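Esterase/lipase (Uncultured bacterium, PDB 3K6K) probably hydrolyses carboxylic ester bonds, as a bacterial homologue of hormone-sensitive lipase built on the alpha/beta hydrolase fold. Local coordinates at residues Gly248-Leu253 with Pro277-Val282; Leu273-Pro277 with Ile295-Glu299; Gly180-Leu184 with Ile300-Ile304. All blocks are in the same frame, centred on the assembly; numbering follows the deposited sequence.

Contact 1. Residues Gly248-Leu253 with Pro277-Val282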
ATOM      1  N   GLY A 248       6.555  -9.086   1.104  1.00 14.05           N
ATOM      2  CA  GLY A 248       5.994 -10.305   0.544  1.00 13.93           C
ATOM      3  C   GLY A 248       4.812 -10.823   1.337  1.00 14.40           C
ATOM      4  O   GLY A 248       4.599 -10.404   2.494  1.00 15.67           O
ATOM      5  N   SER A 249       4.032 -11.683   0.700  1.00 13.13           N
ATOM      6  CA  SER A 249       2.969 -12.407   1.329  1.00 14.58           C
ATOM      7  C   SER A 249       3.430 -13.327   2.448  1.00 15.18           C
ATOM      8  O   SER A 249       2.697 -13.468   3.443  1.00 15.22           O
ATOM      9  CB  SER A 249       2.235 -13.291   0.301  1.00 14.60           C
ATOM     10  OG  SER A 249       3.142 -13.771  -0.715  1.00 14.87           O
ATOM     11  N   GLU A 250       4.569 -14.005   2.271  1.00 14.77           N
ATOM     12  CA  GLU A 250       4.934 -15.093   3.212  1.00 14.12           C
ATOM     13  C   GLU A 250       5.703 -14.547   4.414  1.00 14.50           C
ATOM     14  O   GLU A 250       6.842 -14.975   4.769  1.00 15.06           O
ATOM     15  CB  GLU A 250       5.727 -16.198   2.539  1.00 13.84           C
ATOM     16  CG  GLU A 250       5.159 -16.652   1.231  1.00 15.20           C
ATOM     17  CD  GLU A 250       3.727 -17.059   1.289  1.00 18.57           C
ATOM     18  OE1 GLU A 250       3.426 -18.083   1.903  1.00 19.60           O
ATOM     19  OE2 GLU A 250       2.873 -16.382   0.672  1.00 24.03           O
ATOM     20  N   GLU A 251       5.070 -13.601   5.074  1.00 13.65           N
ATOM     21  CA  GLU A 251       5.779 -12.844   6.066  1.00 13.49           C
ATOM     22  C   GLU A 251       5.072 -12.750   7.432  1.00 14.04           C
ATOM     23  O   GLU A 251       3.971 -12.190   7.577  1.00 13.17           O
ATOM     24  CB  GLU A 251       6.089 -11.463   5.497  1.00 12.66           C
ATOM     25  CG  GLU A 251       7.055 -11.527   4.354  1.00 11.96           C
ATOM     26  CD  GLU A 251       8.022 -10.363   4.356  1.00 15.28           C
ATOM     27  OE1 GLU A 251       8.502 -10.069   5.452  1.00 14.18           O
ATOM     28  OE2 GLU A 251       8.317  -9.733   3.292  1.00 17.15           O
ATOM     29  N   ALA A 252       5.734 -13.309   8.439  1.00 14.28           N
ATOM     30  CA  ALA A 252       5.279 -13.150   9.818  1.00 14.76           C
ATOM     31  C   ALA A 252       5.105 -11.635  10.159  1.00 14.67           C
ATOM     32  O   ALA A 252       4.301 -11.306  11.018  1.00 15.76           O
ATOM     33  CB  ALA A 252       6.299 -13.777  10.767  1.00 13.37           C
ATOM     34  N   LEU A 253       5.891 -10.765   9.499  1.00 13.41           N
ATOM     35  CA  LEU A 253       5.959  -9.303   9.728  1.00 12.90           C
ATOM     36  C   LEU A 253       5.199  -8.479   8.625  1.00 12.70           C
ATOM     37  O   LEU A 253       5.449  -7.292   8.390  1.00 11.93           O
ATOM     38  CB  LEU A 253       7.415  -8.837   9.851  1.00 11.53           C
ATOM     39  CG  LEU A 253       8.350  -9.542  10.852  1.00 12.91           C
ATOM     40  CD1 LEU A 253       9.697  -8.835  10.982  1.00 11.41           C
ATOM     41  CD2 LEU A 253       7.663  -9.602  12.228  1.00 11.87           C
ATOM     42  N   PRO A 277       2.978 -11.309  -4.042  1.00 11.89           N
ATOM     43  CA  PRO A 277       2.493 -12.695  -3.993  1.00 12.12           C
ATOM     44  C   PRO A 277       3.638 -13.742  -3.927  1.00 12.23           C
ATOM     45  O   PRO A 277       4.601 -13.700  -4.718  1.00 10.74           O
ATOM     46  CB  PRO A 277       1.699 -12.857  -5.313  1.00 12.32           C
ATOM     47  CG  PRO A 277       1.558 -11.499  -5.907  1.00 12.68           C
ATOM     48  CD  PRO A 277       2.379 -10.518  -5.130  1.00 11.54           C
ATOM     49  N   ASP A 278       3.521 -14.703  -3.016  1.00 13.05           N
ATOM     50  CA  ASP A 278       4.533 -15.798  -2.944  1.00 14.29           C
ATOM     51  C   ASP A 278       6.000 -15.334  -2.689  1.00 13.64           C
ATOM     52  O   ASP A 278       6.948 -16.117  -2.931  1.00 13.55           O
ATOM     53  CB  ASP A 278       4.533 -16.632  -4.253  1.00 13.91           C
ATOM     54  CG  ASP A 278       3.184 -17.290  -4.552  1.00 16.65           C
ATOM     55  OD1 ASP A 278       2.518 -17.797  -3.632  1.00 14.13           O
ATOM     56  OD2 ASP A 278       2.818 -17.339  -5.749  1.00 17.67           O
ATOM     57  N   MET A 279       6.213 -14.091  -2.257  1.00 12.48           N
ATOM     58  CA  MET A 279       7.589 -13.632  -1.929  1.00 12.49           C
ATOM     59  C   MET A 279       7.891 -13.717  -0.434  1.00 12.31           C
ATOM     60  O   MET A 279       7.038 -13.397   0.394  1.00 13.37           O
ATOM     61  CB  MET A 279       7.861 -12.208  -2.442  1.00 11.27           C
ATOM     62  CG  MET A 279       7.903 -12.150  -3.997  1.00 12.19           C
ATOM     63  SD  MET A 279       9.314 -13.172  -4.527  1.00 13.94           S
ATOM     64  CE  MET A 279       8.292 -14.537  -5.108  1.00 10.21           C
ATOM     65  N   PRO A 280       9.080 -14.181  -0.082  1.00 11.57           N
ATOM     66  CA  PRO A 280       9.420 -14.280   1.353  1.00 12.11           C
ATOM     67  C   PRO A 280      10.054 -12.989   1.824  1.00 12.42           C
ATOM     68  O   PRO A 280      10.182 -12.033   1.043  1.00 12.98           O
ATOM     69  CB  PRO A 280      10.480 -15.393   1.366  1.00 11.11           C
ATOM     70  CG  PRO A 280      11.274 -15.100   0.019  1.00  9.50           C
ATOM     71  CD  PRO A 280      10.089 -14.860  -0.930  1.00 12.11           C
ATOM     72  N   HIS A 281      10.465 -12.983   3.084  1.00 12.47           N
ATOM     73  CA  HIS A 281      11.076 -11.849   3.721  1.00 13.23           C
ATOM     74  C   HIS A 281      12.215 -11.303   2.884  1.00 13.53           C
ATOM     75  O   HIS A 281      13.059 -12.075   2.439  1.00 14.69           O
ATOM     76  CB  HIS A 281      11.630 -12.337   5.039  1.00 13.33           C
ATOM     77  CG  HIS A 281      11.872 -11.252   6.030  1.00 15.90           C
ATOM     78  ND1 HIS A 281      10.967 -10.238   6.257  1.00 13.21           N
ATOM     79  CD2 HIS A 281      12.920 -11.024   6.863  1.00 18.24           C
ATOM     80  CE1 HIS A 281      11.446  -9.438   7.189  1.00 17.73           C
ATOM     81  NE2 HIS A 281      12.624  -9.889   7.576  1.00 17.92           N
ATOM     82  N   VAL A 282      12.263  -9.986   2.720  1.00 12.32           N
ATOM     83  CA  VAL A 282      13.276  -9.284   1.930  1.00 12.34           C
ATOM     84  C   VAL A 282      13.643 -10.038   0.620  1.00 13.38           C
ATOM     85  O   VAL A 282      14.798 -10.299   0.316  1.00 13.41           O
ATOM     86  CB  VAL A 282      14.560  -8.883   2.744  1.00 13.34           C
ATOM     87  CG1 VAL A 282      15.349  -7.867   1.925  1.00 11.89           C
ATOM     88  CG2 VAL A 282      14.232  -8.246   4.168  1.00  8.42           C
TER
HETATM   89  O   HOH W   1       9.595 -15.280   4.700  1.00 16.92           O
HETATM   90  O   HOH W   2       0.827 -16.671  -1.844  1.00 23.33           O
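Atom C of P277 lies 3.3 Å from OG of S249, a hydroxyl that is also hydrogen-bonded to the backbone oxygen of W276. At D278 the contact becomes polar and water-mediated: one water donates to D278 OD1 and, over a longer distance, to E250 OE2. These two carboxylate oxygens are 4.5 Å apart, and their mutual repulsion is probably eased by the water and by R203, which forms a salt bridge with E250. M279 contributes its backbone, its O accepting the amide N of E250 at 3.2 Å. The same oxygen takes a CA-H...O contact from CA of G248, 3.3 Å from M279 O; a beta carbon at this glycine would run into it. P280 points its CB away; its CA comes near CB of E250, and P280 O lies 3.7 Å from E251 OE2. With H281 the chain reaches the probable catalytic site. Its backbone N shares a second water with E250 O, while its ring ND1 donates to E251 OE1 at 2.6 Å with an N-H...O angle of 163°. The carboxylate oxygen lies near the ring plane, yet the two planes stand 84° apart, and ND1 comes to OE1 from above the carboxylate plane. CG of H281 is anti to its backbone N (chi1 -160°), which swings the ring across the end of E251. OE2 of E251 is gripped by G248 N at 2.9 Å and by S185 OG, which steadies the group. CG2 of V282 covers one ring face. H281 also touches S157, consistent with a Ser-His-Glu triad. The two loops follow strands 243-248 and 271-276 at their C-terminal ends, with helix 18-30 lying against M279 and P280 and helix 254-266 starting just beyond L253.

Contact 2. Residues Leu273-Pro277 with Ile295-Glu299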
ATOM      1  N   LEU A 273       2.436   1.238  -0.583  1.00 17.45           N
ATOM      2  CA  LEU A 273       2.792  -0.052  -0.110  1.00 16.35           C
ATOM      3  C   LEU A 273       2.403  -1.031  -1.195  1.00 16.38           C
ATOM      4  O   LEU A 273       1.244  -1.001  -1.630  1.00 16.32           O
ATOM      5  CB  LEU A 273       1.983  -0.322   1.110  1.00 16.38           C
ATOM      6  CG  LEU A 273       2.031  -1.573   2.007  1.00 17.89           C
ATOM      7  CD1 LEU A 273       0.701  -2.264   2.012  1.00 12.38           C
ATOM      8  CD2 LEU A 273       3.194  -2.518   1.774  1.00 17.70           C
ATOM      9  N   LYS A 274       3.361  -1.877  -1.626  1.00 13.87           N
ATOM     10  CA  LYS A 274       3.064  -2.999  -2.467  1.00 13.29           C
ATOM     11  C   LYS A 274       3.381  -4.322  -1.739  1.00 13.02           C
ATOM     12  O   LYS A 274       4.419  -4.486  -1.113  1.00 11.90           O
ATOM     13  CB  LYS A 274       3.842  -2.893  -3.784  1.00 13.31           C
ATOM     14  CG  LYS A 274       3.385  -3.851  -4.873  1.00 15.35           C
ATOM     15  CD  LYS A 274       4.118  -3.481  -6.162  1.00 17.51           C
ATOM     16  CE  LYS A 274       3.754  -4.355  -7.371  1.00 16.91           C
ATOM     17  NZ  LYS A 274       4.373  -3.619  -8.525  1.00 19.14           N
ATOM     18  N   ILE A 275       2.474  -5.281  -1.866  1.00 13.07           N
ATOM     19  CA  ILE A 275       2.670  -6.582  -1.286  1.00 10.55           C
ATOM     20  C   ILE A 275       2.817  -7.605  -2.384  1.00 10.87           C
ATOM     21  O   ILE A 275       1.936  -7.678  -3.263  1.00 11.45           O
ATOM     22  CB  ILE A 275       1.477  -6.956  -0.450  1.00  9.19           C
ATOM     23  CG1 ILE A 275       1.313  -5.945   0.706  1.00  7.13           C
ATOM     24  CG2 ILE A 275       1.688  -8.349   0.084  1.00  6.42           C
ATOM     25  CD1 ILE A 275       0.004  -6.161   1.457  1.00  5.99           C
ATOM     26  N   TRP A 276       3.854  -8.434  -2.302  1.00  9.00           N
ATOM     27  CA  TRP A 276       4.220  -9.299  -3.409  1.00  9.85           C
ATOM     28  C   TRP A 276       3.891 -10.774  -3.199  1.00 10.43           C
ATOM     29  O   TRP A 276       4.481 -11.428  -2.351  1.00  8.94           O
ATOM     30  CB  TRP A 276       5.700  -9.142  -3.808  1.00  8.73           C
ATOM     31  CG  TRP A 276       6.094  -7.732  -4.223  1.00 10.06           C
ATOM     32  CD1 TRP A 276       6.235  -6.651  -3.397  1.00  7.35           C
ATOM     33  CD2 TRP A 276       6.503  -7.275  -5.552  1.00 12.65           C
ATOM     34  NE1 TRP A 276       6.628  -5.535  -4.137  1.00  8.20           N
ATOM     35  CE2 TRP A 276       6.826  -5.900  -5.442  1.00  8.44           C
ATOM     36  CE3 TRP A 276       6.609  -7.896  -6.811  1.00  9.89           C
ATOM     37  CZ2 TRP A 276       7.216  -5.148  -6.518  1.00  8.33           C
ATOM     38  CZ3 TRP A 276       7.004  -7.145  -7.872  1.00 14.23           C
ATOM     39  CH2 TRP A 276       7.315  -5.771  -7.724  1.00  9.56           C
ATOM     40  N   PRO A 277       2.978 -11.309  -4.042  1.00 11.89           N
ATOM     41  CA  PRO A 277       2.493 -12.695  -3.993  1.00 12.12           C
ATOM     42  C   PRO A 277       3.638 -13.742  -3.927  1.00 12.23           C
ATOM     43  O   PRO A 277       4.601 -13.700  -4.718  1.00 10.74           O
ATOM     44  CB  PRO A 277       1.699 -12.857  -5.313  1.00 12.32           C
ATOM     45  CG  PRO A 277       1.558 -11.499  -5.907  1.00 12.68           C
ATOM     46  CD  PRO A 277       2.379 -10.518  -5.130  1.00 11.54           C
ATOM     47  N   ILE A 295      12.054  -7.198 -10.442  1.00 15.64           N
ATOM     48  CA  ILE A 295      10.977  -6.246 -10.700  1.00 14.95           C
ATOM     49  C   ILE A 295      10.827  -5.258  -9.530  1.00 14.69           C
ATOM     50  O   ILE A 295      10.612  -4.062  -9.735  1.00 14.17           O
ATOM     51  CB  ILE A 295       9.608  -6.951 -10.965  1.00 15.54           C
ATOM     52  CG1 ILE A 295       9.727  -8.080 -11.983  1.00 17.39           C
ATOM     53  CG2 ILE A 295       8.519  -5.971 -11.508  1.00 15.21           C
ATOM     54  CD1 ILE A 295       8.327  -8.936 -12.125  1.00 20.91           C
ATOM     55  N   SER A 296      10.887  -5.751  -8.292  1.00 13.85           N
ATOM     56  CA  SER A 296      10.720  -4.858  -7.157  1.00 11.89           C
ATOM     57  C   SER A 296      11.868  -3.786  -7.103  1.00 11.25           C
ATOM     58  O   SER A 296      11.650  -2.598  -6.869  1.00  9.80           O
ATOM     59  CB  SER A 296      10.698  -5.660  -5.881  1.00 10.09           C
ATOM     60  OG  SER A 296      10.960  -4.775  -4.830  1.00 10.38           O
ATOM     61  N   ILE A 297      13.090  -4.252  -7.291  1.00 11.78           N
ATOM     62  CA  ILE A 297      14.232  -3.399  -7.426  1.00 11.99           C
ATOM     63  C   ILE A 297      14.027  -2.349  -8.532  1.00 14.29           C
ATOM     64  O   ILE A 297      14.327  -1.162  -8.354  1.00 14.55           O
ATOM     65  CB  ILE A 297      15.504  -4.290  -7.523  1.00 12.00           C
ATOM     66  CG1 ILE A 297      15.816  -4.844  -6.066  1.00 11.25           C
ATOM     67  CG2 ILE A 297      16.682  -3.515  -7.958  1.00  9.47           C
ATOM     68  CD1 ILE A 297      16.739  -6.064  -6.048  1.00  9.31           C
ATOM     69  N   LYS A 298      13.466  -2.768  -9.652  1.00 16.49           N
ATOM     70  CA  LYS A 298      13.284  -1.890 -10.770  1.00 19.74           C
ATOM     71  C   LYS A 298      12.337  -0.776 -10.347  1.00 19.38           C
ATOM     72  O   LYS A 298      12.659   0.401 -10.541  1.00 19.73           O
ATOM     73  CB  LYS A 298      12.721  -2.663 -11.967  1.00 21.21           C
ATOM     74  CG  LYS A 298      12.975  -1.999 -13.356  1.00 28.73           C
ATOM     75  CD  LYS A 298      14.375  -2.404 -14.006  1.00 36.71           C
ATOM     76  CE  LYS A 298      14.350  -3.685 -14.882  1.00 38.74           C
ATOM     77  NZ  LYS A 298      14.432  -4.989 -14.121  1.00 41.99           N
ATOM     78  N   GLU A 299      11.208  -1.149  -9.735  1.00 18.07           N
ATOM     79  CA  GLU A 299      10.223  -0.180  -9.295  1.00 17.64           C
ATOM     80  C   GLU A 299      10.723   0.774  -8.203  1.00 17.95           C
ATOM     81  O   GLU A 299      10.415   1.985  -8.261  1.00 16.90           O
ATOM     82  CB  GLU A 299       8.939  -0.867  -8.838  1.00 17.64           C
ATOM     83  CG  GLU A 299       8.256  -1.569  -9.944  1.00 19.10           C
ATOM     84  CD  GLU A 299       6.986  -2.281  -9.532  1.00 21.93           C
ATOM     85  OE1 GLU A 299       6.399  -2.899 -10.446  1.00 24.81           O
ATOM     86  OE2 GLU A 299       6.572  -2.223  -8.340  1.00 21.77           O
TER
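The six-membered ring of W276 lies against S296, whose CB sits over one face, 4.0 Å from the ring centroid, in a CH-pi contact. This is a strand-helix layer of the alpha/beta hydrolase fold: the segment axes of 273-276 and 295-299 run antiparallel, at 170°, and 11.5 Å apart. I295 meets the same ring differently, placing CG2 near its plane at the edge, 4.0 Å from CH2. The opposite face carries CE of K274, whose fully extended chain passes over the indole to reach E299. There NZ donates to E299 OE2 at 2.6 Å on the syn side, forming a salt bridge in which OE1 is also near. E299 is likewise extended beyond CG, and the two chains cross at about a right angle. Replacing E299 by an alanine would probably leave the ammonium of K274 without its close counter-charge, with at best a long, weak ion pair to E272 of the second subunit to steady it, and set the lysine tip free to turn. Further out, the rings of F283 and H246 meet the indole, and H246 ND1 is hydrogen-bonded to S296 OG, which fixes that hydroxyl. Around this, 273-275 pairs with a strand of the second subunit, carrying the sheet across the interface. On the indole itself, CZ2 lies 3.5 Å from E299 OE2, the oxygen that K274 grips.

Contact 3. Residues Gly180-Leu184 with Ile300-Ile304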
ATOM      1  N   GLY A 180      12.922  11.038   0.629  1.00 19.32           N
ATOM      2  CA  GLY A 180      12.005   9.867   0.825  1.00 18.23           C
ATOM      3  C   GLY A 180      12.571   8.726   1.692  1.00 17.66           C
ATOM      4  O   GLY A 180      13.747   8.677   2.007  1.00 17.72           O
ATOM      5  N   LEU A 181      11.710   7.824   2.123  1.00 16.94           N
ATOM      6  CA  LEU A 181      12.120   6.685   2.859  1.00 15.83           C
ATOM      7  C   LEU A 181      11.715   5.438   2.054  1.00 16.41           C
ATOM      8  O   LEU A 181      10.505   5.300   1.732  1.00 17.29           O
ATOM      9  CB  LEU A 181      11.391   6.701   4.220  1.00 15.97           C
ATOM     10  CG  LEU A 181      11.584   7.947   5.124  1.00 13.24           C
ATOM     11  CD1 LEU A 181      10.579   8.006   6.222  1.00 11.06           C
ATOM     12  CD2 LEU A 181      12.968   7.990   5.743  1.00  8.40           C
ATOM     13  N   VAL A 182      12.665   4.543   1.701  1.00 15.66           N
ATOM     14  CA  VAL A 182      12.308   3.185   1.222  1.00 14.34           C
ATOM     15  C   VAL A 182      12.511   2.070   2.251  1.00 15.71           C
ATOM     16  O   VAL A 182      13.552   1.994   2.915  1.00 16.54           O
ATOM     17  CB  VAL A 182      13.028   2.825  -0.036  1.00 14.48           C
ATOM     18  CG1 VAL A 182      12.489   1.499  -0.597  1.00 11.44           C
ATOM     19  CG2 VAL A 182      12.838   3.938  -1.083  1.00 13.72           C
ATOM     20  N   MET A 183      11.539   1.171   2.382  1.00 16.08           N
ATOM     21  CA  MET A 183      11.620   0.075   3.366  1.00 15.77           C
ATOM     22  C   MET A 183      11.205  -1.295   2.793  1.00 16.49           C
ATOM     23  O   MET A 183      10.127  -1.460   2.252  1.00 17.26           O
ATOM     24  CB  MET A 183      10.796   0.387   4.639  1.00 14.58           C
ATOM     25  CG  MET A 183      11.254   1.640   5.387  1.00 13.10           C
ATOM     26  SD  MET A 183      10.036   2.086   6.641  1.00 17.06           S
ATOM     27  CE  MET A 183       9.034   3.243   5.725  1.00 12.44           C
ATOM     28  N   LEU A 184      12.074  -2.285   2.930  1.00 17.09           N
ATOM     29  CA  LEU A 184      11.867  -3.599   2.337  1.00 16.88           C
ATOM     30  C   LEU A 184      11.532  -4.499   3.538  1.00 16.91           C
ATOM     31  O   LEU A 184      12.407  -4.698   4.397  1.00 17.67           O
ATOM     32  CB  LEU A 184      13.191  -4.000   1.645  1.00 16.61           C
ATOM     33  CG  LEU A 184      13.493  -3.627   0.193  1.00 18.37           C
ATOM     34  CD1 LEU A 184      12.650  -2.467  -0.375  1.00 16.72           C
ATOM     35  CD2 LEU A 184      14.988  -3.500  -0.204  1.00 15.35           C
ATOM     36  N   ILE A 300      11.473   0.222  -7.231  1.00 16.89           N
ATOM     37  CA  ILE A 300      12.034   0.991  -6.137  1.00 16.00           C
ATOM     38  C   ILE A 300      12.930   2.061  -6.691  1.00 17.55           C
ATOM     39  O   ILE A 300      12.914   3.205  -6.207  1.00 16.52           O
ATOM     40  CB  ILE A 300      12.877   0.142  -5.174  1.00 15.63           C
ATOM     41  CG1 ILE A 300      12.006  -0.721  -4.230  1.00 15.80           C
ATOM     42  CG2 ILE A 300      13.773   1.045  -4.307  1.00 11.03           C
ATOM     43  CD1 ILE A 300      12.736  -1.948  -3.766  1.00 12.69           C
ATOM     44  N   CYS A 301      13.713   1.684  -7.705  1.00 18.84           N
ATOM     45  CA  CYS A 301      14.660   2.616  -8.305  1.00 21.03           C
ATOM     46  C   CYS A 301      13.906   3.685  -9.077  1.00 21.21           C
ATOM     47  O   CYS A 301      14.240   4.855  -8.977  1.00 22.32           O
ATOM     48  CB  CYS A 301      15.744   1.906  -9.146  1.00 19.34           C
ATOM     49  SG  CYS A 301      16.972   1.045  -8.065  1.00 25.72           S
ATOM     50  N   HIS A 302      12.887   3.292  -9.818  1.00 21.82           N
ATOM     51  CA  HIS A 302      12.074   4.272 -10.489  1.00 24.29           C
ATOM     52  C   HIS A 302      11.540   5.284  -9.438  1.00 23.81           C
ATOM     53  O   HIS A 302      11.587   6.521  -9.634  1.00 24.45           O
ATOM     54  CB  HIS A 302      10.931   3.579 -11.237  1.00 25.20           C
ATOM     55  CG  HIS A 302      10.273   4.442 -12.273  1.00 31.73           C
ATOM     56  ND1 HIS A 302      10.766   4.570 -13.561  1.00 38.52           N
ATOM     57  CD2 HIS A 302       9.155   5.215 -12.222  1.00 36.65           C
ATOM     58  CE1 HIS A 302       9.982   5.381 -14.258  1.00 38.23           C
ATOM     59  NE2 HIS A 302       9.004   5.794 -13.467  1.00 38.02           N
ATOM     60  N   TRP A 303      11.041   4.762  -8.323  1.00 22.87           N
ATOM     61  CA  TRP A 303      10.527   5.598  -7.282  1.00 22.04           C
ATOM     62  C   TRP A 303      11.623   6.521  -6.827  1.00 22.42           C
ATOM     63  O   TRP A 303      11.424   7.739  -6.718  1.00 22.28           O
ATOM     64  CB  TRP A 303      10.080   4.768  -6.122  1.00 21.13           C
ATOM     65  CG  TRP A 303       9.225   5.504  -5.145  1.00 19.90           C
ATOM     66  CD1 TRP A 303       7.827   5.679  -5.197  1.00 17.36           C
ATOM     67  CD2 TRP A 303       9.647   6.094  -3.920  1.00 15.04           C
ATOM     68  NE1 TRP A 303       7.411   6.387  -4.085  1.00 13.07           N
ATOM     69  CE2 TRP A 303       8.502   6.642  -3.290  1.00 13.90           C
ATOM     70  CE3 TRP A 303      10.868   6.210  -3.289  1.00 12.64           C
ATOM     71  CZ2 TRP A 303       8.574   7.280  -2.032  1.00 16.09           C
ATOM     72  CZ3 TRP A 303      10.936   6.859  -2.085  1.00 13.87           C
ATOM     73  CH2 TRP A 303       9.792   7.382  -1.455  1.00 15.22           C
ATOM     74  N   ILE A 304      12.775   5.946  -6.542  1.00 22.14           N
ATOM     75  CA  ILE A 304      13.804   6.738  -5.972  1.00 23.57           C
ATOM     76  C   ILE A 304      14.156   7.824  -6.950  1.00 25.95           C
ATOM     77  O   ILE A 304      14.116   8.998  -6.628  1.00 25.39           O
ATOM     78  CB  ILE A 304      15.057   5.932  -5.568  1.00 23.03           C
ATOM     79  CG1 ILE A 304      14.815   5.213  -4.246  1.00 19.53           C
ATOM     80  CG2 ILE A 304      16.283   6.878  -5.403  1.00 20.56           C
ATOM     81  CD1 ILE A 304      15.854   4.154  -3.946  1.00 15.50           C
TER
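The ends of L184 and I300 meet head on, their CD1 atoms crowded to 3.4 Å. Two residues back on the strand, V182 splits its methyls between I300 and, a turn further along the helix, W303 and I304. CG1, anti to the backbone N (chi1 -172°), meets CG2 of I300 at 4.0 Å as the two side chains slant across one another. CG2 instead touches both W303 and I304, 3.6 Å from CZ3 of the indole and 3.9 Å from CG1 of I304. The side chains of V182 and W303 overlap flank to flank, pointing opposite ways. In this way helix 291-305 covers the central sheet of the alpha/beta hydrolase fold, antiparallel to strand 180-184 at 170°, with the segment axes 10.2 Å apart; helix 96-110 packs beside it on L184 and I300. The far end of the indole reaches the backbone of the strand, where CH2 lies 4.0 Å from CA of G180; a beta carbon on this glycine would collide with CH2. At the other end of the ring system, NE1 of W303 is hydrogen-bonded to E272, and R307 makes a cation-pi contact with the indole.

Contacts 2 and 3 occupy successive parts of helix 291-305, with centres about 10 Å apart, and press it onto the same sheet at 271-276, the outermost strand within this chain, and at 180-184, further in. Contact 1 begins where strand 271-276 ends: it shares P277 with contact 2, and S249 N lies 3.1 Å from W276 O, a probable hydrogen bond. Their centres are about 11 Å apart, and both border the second subunit. Contacts 1 and 3 are further apart, about 18 Å between centres, yet V282 CG2 packs 4.0 Å from L184 O. Contact 1 holds H281 and E251 of the probable triad; W276 and L184 lie near that site without touching it.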